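PDB 3PPE: cadherin-5 from Gallus gallus, which mediates calcium-dependent, homophilic adhesion between endothelial cells and helps couple actin fibres to their junctions. Local coordinates for residues E68-A73 with K89-V94. Residues are numbered along the deposited sequence; the frame is centred on the assembly and turned at random.
Sequences EYELTA and KFIIKV
Leu71 lays its CB over one face of the Phe90 ring, a CH-pi contact 4.0 Å from CB to the ring centroid and 29° off the normal. With chi1 at 69°, CG of Phe90 sits between its backbone N and carbonyl carbon, which swings the ring toward the neighbouring strand; the backbone of Thr72 lies at its edge and CB of Ala73 approaches obliquely. The Tyr69 ring has Ile92 O and CG2 of Val94 at its edge, CG2 3.7 Å from CE1; Phe46 meets it edge-to-face and Lys66 makes a cation-pi contact. Between the two rings, CD1 of Leu71 touches CD1 of Ile92 at 3.9 Å. In this antiparallel pair Tyr69–Ile92 and Leu71–Phe90 are hydrogen-bonded; the straightest bond is Leu71 N to Phe90 O (168° at the hydrogen). On the other face a salt bridge joins Glu68 OE1 to Lys93 NZ, modelled at a doubtfully short 2.4 Å. There Ile91 lies among charged side chains, its CG2 against CB of Glu68. This hairpin of the first cadherin domain thus buries one apolar face. Val94 touches the calcium ligand Glu11; Trp4 and Trp2 of the second subunit meet Phe90 and Ala73, consistent with that end joining the domain-swapped dimer.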
# COMPACT_ATOMS: atom_id res chain seq x y z
N GLU A 68 -10.90 -0.00 12.14
CA GLU A 68 -11.26 0.52 10.82
C GLU A 68 -11.89 1.92 10.95
O GLU A 68 -12.30 2.31 12.04
CB GLU A 68 -12.18 -0.45 10.05
CG GLU A 68 -13.54 -0.57 10.65
CD GLU A 68 -14.45 -1.55 9.89
OE1 GLU A 68 -14.00 -2.70 9.62
OE2 GLU A 68 -15.61 -1.18 9.60
N TYR A 69 -11.91 2.65 9.83
CA TYR A 69 -12.34 4.05 9.76
C TYR A 69 -13.24 4.21 8.53
O TYR A 69 -12.86 3.83 7.44
CB TYR A 69 -11.14 5.00 9.62
CG TYR A 69 -10.14 4.97 10.77
CD1 TYR A 69 -9.14 3.98 10.86
CD2 TYR A 69 -10.20 5.93 11.78
CE1 TYR A 69 -8.22 3.96 11.96
CE2 TYR A 69 -9.30 5.91 12.83
CZ TYR A 69 -8.32 4.93 12.92
OH TYR A 69 -7.43 4.94 14.00
N GLU A 70 -14.43 4.78 8.75
CA GLU A 70 -15.42 5.07 7.71
C GLU A 70 -15.21 6.49 7.19
O GLU A 70 -15.28 7.46 7.95
CB GLU A 70 -16.85 4.91 8.30
CG GLU A 70 -17.07 3.50 8.89
CD GLU A 70 -18.53 3.14 9.17
OE1 GLU A 70 -19.29 4.03 9.61
OE2 GLU A 70 -18.92 1.94 8.95
N LEU A 71 -14.90 6.61 5.91
CA LEU A 71 -14.71 7.92 5.33
C LEU A 71 -15.57 8.10 4.08
O LEU A 71 -16.14 7.14 3.57
CB LEU A 71 -13.23 8.16 5.00
CG LEU A 71 -12.22 8.50 6.12
CD1 LEU A 71 -11.82 7.26 6.95
CD2 LEU A 71 -10.98 9.03 5.45
N THR A 72 -15.64 9.34 3.58
CA THR A 72 -16.38 9.62 2.36
C THR A 72 -15.51 10.48 1.48
O THR A 72 -14.91 11.44 1.96
CB THR A 72 -17.73 10.33 2.64
OG1 THR A 72 -18.53 9.47 3.45
CG2 THR A 72 -18.50 10.59 1.34
N ALA A 73 -15.42 10.09 0.22
CA ALA A 73 -14.61 10.79 -0.75
C ALA A 73 -15.46 11.72 -1.63
O ALA A 73 -16.60 11.40 -1.96
CB ALA A 73 -13.83 9.77 -1.60
N LYS A 89 -18.63 6.59 -0.16
CA LYS A 89 -18.22 6.00 1.12
C LYS A 89 -17.20 4.87 0.95
O LYS A 89 -17.32 4.03 0.06
CB LYS A 89 -19.45 5.42 1.85
CG LYS A 89 -20.47 6.44 2.35
CD LYS A 89 -21.55 5.72 3.22
CE LYS A 89 -22.82 5.34 2.44
NZ LYS A 89 -24.04 6.23 2.72
N PHE A 90 -16.24 4.80 1.86
CA PHE A 90 -15.25 3.75 1.84
C PHE A 90 -14.76 3.50 3.25
O PHE A 90 -15.00 4.30 4.17
CB PHE A 90 -14.10 4.04 0.83
CG PHE A 90 -13.18 5.19 1.22
CD1 PHE A 90 -13.56 6.52 1.01
CD2 PHE A 90 -11.93 4.93 1.76
CE1 PHE A 90 -12.71 7.59 1.37
CE2 PHE A 90 -11.07 5.96 2.12
CZ PHE A 90 -11.46 7.30 1.94
N ILE A 91 -14.06 2.39 3.44
CA ILE A 91 -13.50 2.08 4.75
C ILE A 91 -12.00 1.90 4.61
O ILE A 91 -11.53 1.24 3.69
CB ILE A 91 -14.20 0.82 5.38
CG1 ILE A 91 -15.65 1.19 5.76
CG2 ILE A 91 -13.40 0.27 6.58
CD1 ILE A 91 -16.63 -0.03 6.13
N ILE A 92 -11.27 2.54 5.51
CA ILE A 92 -9.85 2.27 5.68
C ILE A 92 -9.76 1.21 6.79
O ILE A 92 -10.14 1.47 7.93
CB ILE A 92 -9.05 3.56 6.08
CG1 ILE A 92 -9.04 4.61 4.92
CG2 ILE A 92 -7.60 3.15 6.40
CD1 ILE A 92 -8.46 5.98 5.35
N LYS A 93 -9.28 0.02 6.44
CA LYS A 93 -9.15 -1.13 7.37
C LYS A 93 -7.74 -1.16 7.91
O LYS A 93 -6.81 -1.02 7.14
CB LYS A 93 -9.37 -2.43 6.60
CG LYS A 93 -10.81 -2.63 6.13
CD LYS A 93 -11.60 -3.47 7.14
CE LYS A 93 -13.09 -3.58 6.75
NZ LYS A 93 -13.85 -4.27 7.84
N VAL A 94 -7.58 -1.33 9.23
CA VAL A 94 -6.22 -1.44 9.83
C VAL A 94 -5.92 -2.94 9.91
O VAL A 94 -6.62 -3.67 10.61
CB VAL A 94 -6.13 -0.78 11.24
CG1 VAL A 94 -4.66 -0.81 11.83
CG2 VAL A 94 -6.64 0.71 11.18